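Local coordinates for ABC transporter, ATP binding protein (Sulfolobus solfataricus, PDB 1OXU), which couples ATP hydrolysis to glucose uptake as the ATP-binding subunit of the GlcSTUV ABC transporter, at residues G35-S40 with H199-I204; L161-E166 with T193-S198. All blocks are in the same frame, centred on the assembly; numbering follows the deposited sequence.

In the fold
Both contacts belong to the ATP-binding core of the ABC domain. Their centres are 11 Å apart. Interaction 2 pairs strands 161-165 and 193-198. Interaction 1 joins the end of strand 33-37 and the start of the P-loop to the turn and helix that follow strand 193-198. Strand 33-37 flanks strand 193-198 on its other side. Probable hydrogen bonds tie the two, with Ile36 N to Val196 O and Ile36 O to Ser198 N both 3.0 Å. Both contacts reach the nucleotide site at the C-terminal ends of these strands. The Glu166 side chain comes within about 4 Å of the magnesium ion and about 5 Å of ADP. The His199 side chain is about 8 Å from the ion.

Interaction 1: residues G35-S40 with H199-I204; sequences GILGPS and HDPADI. With ADP (adenosine-5'-diphosphate), chain B.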
loop_
_atom_site.group_PDB
_atom_site.type_symbol
_atom_site.label_atom_id
_atom_site.label_comp_id
_atom_site.label_asym_id
_atom_site.label_seq_id
_atom_site.Cartn_x
_atom_site.Cartn_y
_atom_site.Cartn_z
ATOM N N GLY A 35 2.214 -4.731 -4.602
ATOM C CA GLY A 35 1.355 -3.656 -4.150
ATOM C C GLY A 35 1.789 -2.266 -4.576
ATOM O O GLY A 35 2.971 -1.985 -4.762
ATOM N N ILE A 36 0.811 -1.393 -4.749
ATOM C CA ILE A 36 1.096 0.003 -5.042
ATOM C C ILE A 36 0.424 0.840 -3.974
ATOM O O ILE A 36 -0.767 0.671 -3.697
ATOM C CB ILE A 36 0.607 0.397 -6.436
ATOM C CG1 ILE A 36 1.530 -0.212 -7.500
ATOM C CG2 ILE A 36 0.565 1.920 -6.563
ATOM C CD1 ILE A 36 1.187 0.169 -8.908
ATOM N N LEU A 37 1.207 1.721 -3.363
ATOM C CA LEU A 37 0.739 2.600 -2.308
ATOM C C LEU A 37 0.842 4.049 -2.772
ATOM O O LEU A 37 1.871 4.461 -3.300
ATOM C CB LEU A 37 1.604 2.389 -1.055
ATOM C CG LEU A 37 1.290 3.238 0.181
ATOM C CD1 LEU A 37 -0.074 2.872 0.732
ATOM C CD2 LEU A 37 2.360 3.048 1.252
ATOM N N GLY A 38 -0.227 4.821 -2.573
ATOM C CA GLY A 38 -0.244 6.220 -2.967
ATOM C C GLY A 38 -1.492 6.974 -2.528
ATOM O O GLY A 38 -2.581 6.412 -2.473
ATOM N N PRO A 39 -1.343 8.263 -2.242
ATOM C CA PRO A 39 -2.469 9.079 -1.781
ATOM C C PRO A 39 -3.532 9.217 -2.860
ATOM O O PRO A 39 -3.288 8.883 -4.018
ATOM C CB PRO A 39 -1.833 10.454 -1.529
ATOM C CG PRO A 39 -0.368 10.214 -1.483
ATOM C CD PRO A 39 -0.100 9.041 -2.367
ATOM N N SER A 40 -4.702 9.707 -2.475
ATOM C CA SER A 40 -5.783 9.943 -3.423
ATOM C C SER A 40 -5.299 10.816 -4.588
ATOM O O SER A 40 -4.674 11.869 -4.383
ATOM C CB SER A 40 -6.958 10.618 -2.703
ATOM O OG SER A 40 -8.144 10.551 -3.475
ATOM N N HIS A 199 -4.431 3.263 -0.734
ATOM C CA HIS A 199 -3.886 4.420 -0.034
ATOM C C HIS A 199 -3.583 4.013 1.412
ATOM O O HIS A 199 -3.120 4.826 2.210
ATOM C CB HIS A 199 -4.903 5.555 -0.027
ATOM C CG HIS A 199 -6.138 5.237 0.756
ATOM N ND1 HIS A 199 -7.216 4.577 0.208
ATOM C CD2 HIS A 199 -6.452 5.459 2.054
ATOM C CE1 HIS A 199 -8.148 4.417 1.131
ATOM N NE2 HIS A 199 -7.709 4.944 2.261
ATOM N N ASP A 200 -3.851 2.753 1.747
ATOM C CA ASP A 200 -3.664 2.273 3.117
ATOM C C ASP A 200 -2.449 1.362 3.277
ATOM O O ASP A 200 -2.427 0.237 2.771
ATOM C CB ASP A 200 -4.920 1.541 3.582
ATOM C CG ASP A 200 -4.950 1.337 5.078
ATOM O OD1 ASP A 200 -3.867 1.235 5.697
ATOM O OD2 ASP A 200 -6.013 1.276 5.719
ATOM N N PRO A 201 -1.465 1.827 4.039
ATOM C CA PRO A 201 -0.193 1.107 4.195
ATOM C C PRO A 201 -0.377 -0.241 4.883
ATOM O O PRO A 201 0.474 -1.116 4.751
ATOM C CB PRO A 201 0.629 2.031 5.103
ATOM C CG PRO A 201 -0.092 3.344 5.110
ATOM C CD PRO A 201 -1.529 3.049 4.858
ATOM N N ALA A 202 -1.466 -0.385 5.632
ATOM C CA ALA A 202 -1.758 -1.627 6.337
ATOM C C ALA A 202 -2.040 -2.746 5.340
ATOM O O ALA A 202 -1.620 -3.887 5.535
ATOM C CB ALA A 202 -2.939 -1.437 7.282
ATOM N N ASP A 203 -2.750 -2.403 4.269
ATOM C CA ASP A 203 -3.066 -3.350 3.206
ATOM C C ASP A 203 -1.811 -3.886 2.547
ATOM O O ASP A 203 -1.777 -5.022 2.078
ATOM C CB ASP A 203 -3.905 -2.665 2.137
ATOM C CG ASP A 203 -5.255 -2.269 2.642
ATOM O OD1 ASP A 203 -5.598 -2.712 3.756
ATOM O OD2 ASP A 203 -6.034 -1.529 2.004
ATOM N N ILE A 204 -0.777 -3.055 2.521
ATOM C CA ILE A 204 0.468 -3.385 1.843
ATOM C C ILE A 204 1.388 -4.311 2.623
ATOM O O ILE A 204 1.887 -5.299 2.084
ATOM C CB ILE A 204 1.216 -2.092 1.487
ATOM C CG1 ILE A 204 0.576 -1.446 0.264
ATOM C CG2 ILE A 204 2.680 -2.380 1.217
ATOM C CD1 ILE A 204 0.868 -2.178 -1.008
HETATM P PB ADP B . -6.204 7.437 -7.589
HETATM O O1B ADP B . -4.846 7.157 -7.094
HETATM O O2B ADP B . -6.931 6.122 -7.886
HETATM O O3B ADP B . -6.995 8.208 -6.515
HETATM P PA ADP B . -6.704 8.211 -10.345
HETATM O O1A ADP B . -5.926 7.211 -11.131
HETATM O O2A ADP B . -8.199 7.875 -10.302
HETATM O O3A ADP B . -6.032 8.393 -8.887
HETATM O "O5'" ADP B . -6.525 9.657 -11.015
HETATM C "C5'" ADP B . -5.259 10.241 -11.218
HETATM C "C4'" ADP B . -5.428 11.615 -11.858
HETATM O "O4'" ADP B . -5.976 11.476 -13.163
HETATM C "C3'" ADP B . -6.396 12.467 -11.058
HETATM O "O3'" ADP B . -5.991 13.815 -11.157
HETATM C "C2'" ADP B . -7.703 12.288 -11.795
HETATM O "O2'" ADP B . -8.510 13.433 -11.676
HETATM C "C1'" ADP B . -7.240 12.102 -13.228
HETATM N N9 ADP B . -8.184 11.261 -13.967
HETATM C C8 ADP B . -8.419 9.921 -13.794
HETATM N N7 ADP B . -9.368 9.543 -14.680
HETATM C C5 ADP B . -9.734 10.618 -15.409
HETATM C C6 ADP B . -10.655 10.789 -16.435
HETATM N N6 ADP B . -11.122 9.739 -17.110
HETATM N N1 ADP B . -10.799 12.043 -16.981
HETATM C C2 ADP B . -10.055 13.114 -16.528
HETATM N N3 ADP B . -9.150 12.936 -15.509
HETATM C C4 ADP B . -8.993 11.707 -14.966
#
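His199 packs its backbone against Gly38, where strand 33-37 gives way to the P-loop (Walker A). His199 is probably, by sequence and family, the switch histidine of the ABC H-loop. Its CA makes a CA-H...O contact of 3.4 Å with Gly38 O, which also accepts from Lys44 NZ. The imidazole swings off from Gly38, with CG between the backbone N and carbonyl carbon (chi1 65°). Its ND1 makes a weak hydrogen bond with Glu166 OE1. Asp200 follows as the N-cap of helix 201-207. Its OD1 accepts from Ala202 N at 2.9 Å, with the donor on the anti side and 33° out of the carboxylate plane. At Pro201 the partner is Leu37. Leu37 CG stands opposite its own backbone N (chi1 179°), which carries CD1 over the turn, 3.7 Å from Pro201 N. Leu37 CD2 lies looser against the proline ring, 4.3 Å from Pro201 CB. Asp203 turns to Arg180 in a salt bridge. One helical turn after the cap, Ile204 points back to the strand. Its CG1 meets Leu37 CB, and its CD1 methyl lies 3.5 Å from Gly35 CA, where glycine has no side chain.

Interaction 2: residues L161-E166 with T193-S198; sequences LLLLDE and TLLVVS
The Asp165 carboxylate has a methyl of Val197 over one face. Val197 CG2 sits 3.3 Å from Asp165 OD1. The other oxygen, OD2, is hydrogen-bonded to Thr45 OG1 of the P-loop. Asp165 CG is opposite its own backbone N (chi1 -172°), which turns one carboxylate face to Val197 CG2. LLLLDE is the Walker B strand of the ABC ATPase. It runs parallel to strand 193-198, with 8° between their axes. Five backbone hydrogen bonds join the two strands. Leu162 and Leu164 each use both N and O. The last bond, Glu166 N to Val197 O, measures 2.8 Å but is more bent, with 147° at the hydrogen. The far edge of strand 161-165 bonds to strand 84-87.

The side chains alternate between two faces. Leu161, Leu163, Thr193, Leu195 and Val197 share a face with Asp165, and Met48 of helix 44-52 packs on Leu163, Leu195 and Val197. On this face Leu161 CD1 crosses to Thr193 CG2 at 3.7 Å. Leu163 CD2 touches Leu195 CB at 3.9 Å. On the opposite face Leu162 and Leu194 lie side by side, pointing the same way. Leu164 CD2 comes across to Leu194 CD1 at 3.7 Å. Helix 174-190 covers this pair through Val183, as the helix of the beta-alpha-beta crossover between the strands.

Glu166 leaves the strand, and its CG passes Val197 O at 3.5 Å. Glu166, inferred to bind ATP, stands where relatives carry the catalytic glutamate after Walker B, and probably has the same role. Between the strands the side-chain contacts are mostly apolar, while the polar side chains Asp165 and Glu166 stand at the C-terminal end. The pairing holds Asp165 against Thr45 of the P-loop and brings Glu166 close to the magnesium ion and ADP.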
loop_
_atom_site.group_PDB
_atom_site.type_symbol
_atom_site.label_atom_id
_atom_site.label_comp_id
_atom_site.label_asym_id
_atom_site.label_seq_id
_atom_site.Cartn_x
_atom_site.Cartn_y
_atom_site.Cartn_z
ATOM N N LEU A 161 -4.011 -13.437 -13.649
ATOM C CA LEU A 161 -3.772 -12.203 -12.905
ATOM C C LEU A 161 -5.019 -11.725 -12.164
ATOM O O LEU A 161 -6.110 -11.667 -12.731
ATOM C CB LEU A 161 -3.305 -11.110 -13.875
ATOM C CG LEU A 161 -3.161 -9.658 -13.401
ATOM C CD1 LEU A 161 -2.135 -9.532 -12.271
ATOM C CD2 LEU A 161 -2.776 -8.762 -14.587
ATOM N N LEU A 162 -4.857 -11.377 -10.895
ATOM C CA LEU A 162 -5.966 -10.827 -10.125
ATOM C C LEU A 162 -5.646 -9.391 -9.719
ATOM O O LEU A 162 -4.590 -9.125 -9.139
ATOM C CB LEU A 162 -6.259 -11.689 -8.900
ATOM C CG LEU A 162 -7.344 -11.194 -7.948
ATOM C CD1 LEU A 162 -8.725 -11.353 -8.575
ATOM C CD2 LEU A 162 -7.263 -11.947 -6.636
ATOM N N LEU A 163 -6.557 -8.471 -10.027
ATOM C CA LEU A 163 -6.370 -7.050 -9.730
ATOM C C LEU A 163 -7.337 -6.557 -8.661
ATOM O O LEU A 163 -8.549 -6.707 -8.788
ATOM C CB LEU A 163 -6.549 -6.200 -10.998
ATOM C CG LEU A 163 -5.771 -6.653 -12.232
ATOM C CD1 LEU A 163 -6.179 -5.842 -13.471
ATOM C CD2 LEU A 163 -4.263 -6.586 -11.977
ATOM N N LEU A 164 -6.791 -5.953 -7.614
ATOM C CA LEU A 164 -7.595 -5.423 -6.519
ATOM C C LEU A 164 -7.372 -3.935 -6.372
ATOM O O LEU A 164 -6.266 -3.492 -6.092
ATOM C CB LEU A 164 -7.240 -6.119 -5.206
ATOM C CG LEU A 164 -7.835 -7.505 -4.973
ATOM C CD1 LEU A 164 -8.069 -8.230 -6.281
ATOM C CD2 LEU A 164 -6.958 -8.324 -4.035
ATOM N N ASP A 165 -8.429 -3.159 -6.553
ATOM C CA ASP A 165 -8.328 -1.721 -6.402
ATOM C C ASP A 165 -9.043 -1.269 -5.137
ATOM O O ASP A 165 -10.262 -1.106 -5.129
ATOM C CB ASP A 165 -8.905 -1.008 -7.624
ATOM C CG ASP A 165 -8.659 0.485 -7.596
ATOM O OD1 ASP A 165 -8.107 0.990 -6.591
ATOM O OD2 ASP A 165 -8.982 1.237 -8.536
ATOM N N GLU A 166 -8.276 -1.073 -4.068
ATOM C CA GLU A 166 -8.831 -0.625 -2.788
ATOM C C GLU A 166 -10.075 -1.406 -2.405
ATOM O O GLU A 166 -11.115 -0.819 -2.126
ATOM C CB GLU A 166 -9.198 0.853 -2.864
ATOM C CG GLU A 166 -8.015 1.777 -3.056
ATOM C CD GLU A 166 -8.363 3.216 -2.733
ATOM O OE1 GLU A 166 -9.038 3.450 -1.711
ATOM O OE2 GLU A 166 -7.964 4.111 -3.500
ATOM N N THR A 193 -0.775 -14.173 -10.345
ATOM C CA THR A 193 -0.037 -12.988 -10.083
ATOM C C THR A 193 -1.008 -12.042 -9.459
ATOM O O THR A 193 -2.176 -11.980 -9.821
ATOM C CB THR A 193 0.458 -12.424 -11.415
ATOM O OG1 THR A 193 1.437 -13.311 -11.961
ATOM C CG2 THR A 193 1.101 -11.052 -11.197
ATOM N N LEU A 194 -0.598 -11.276 -8.449
ATOM C CA LEU A 194 -1.532 -10.399 -7.745
ATOM C C LEU A 194 -1.065 -8.948 -7.641
ATOM O O LEU A 194 0.048 -8.653 -7.200
ATOM C CB LEU A 194 -1.852 -10.957 -6.342
ATOM C CG LEU A 194 -2.549 -10.032 -5.337
ATOM C CD1 LEU A 194 -3.992 -9.787 -5.722
ATOM C CD2 LEU A 194 -2.474 -10.607 -3.926
ATOM N N LEU A 195 -1.934 -8.039 -8.051
ATOM C CA LEU A 195 -1.646 -6.618 -7.923
ATOM C C LEU A 195 -2.752 -5.963 -7.117
ATOM O O LEU A 195 -3.921 -6.022 -7.483
ATOM C CB LEU A 195 -1.522 -5.958 -9.293
ATOM C CG LEU A 195 -1.432 -4.426 -9.339
ATOM C CD1 LEU A 195 -0.222 -3.906 -8.567
ATOM C CD2 LEU A 195 -1.389 -3.937 -10.781
ATOM N N VAL A 196 -2.385 -5.370 -5.991
ATOM C CA VAL A 196 -3.355 -4.665 -5.177
ATOM C C VAL A 196 -2.905 -3.215 -5.025
ATOM O O VAL A 196 -1.738 -2.948 -4.748
ATOM C CB VAL A 196 -3.535 -5.333 -3.792
ATOM C CG1 VAL A 196 -2.195 -5.564 -3.126
ATOM C CG2 VAL A 196 -4.433 -4.490 -2.903
ATOM N N VAL A 197 -3.815 -2.277 -5.249
ATOM C CA VAL A 197 -3.477 -0.865 -5.052
ATOM C C VAL A 197 -4.304 -0.267 -3.929
ATOM O O VAL A 197 -5.482 -0.598 -3.774
ATOM C CB VAL A 197 -3.584 -0.036 -6.355
ATOM C CG1 VAL A 197 -2.660 -0.621 -7.413
ATOM C CG2 VAL A 197 -5.009 0.024 -6.857
ATOM N N SER A 198 -3.676 0.589 -3.126
ATOM C CA SER A 198 -4.358 1.201 -1.999
ATOM C C SER A 198 -3.672 2.461 -1.474
ATOM O O SER A 198 -2.491 2.693 -1.718
ATOM C CB SER A 198 -4.459 0.192 -0.853
ATOM O OG SER A 198 -4.860 0.837 0.347
HETATM O O HOH W 1 -7.169 1.495 0.306
#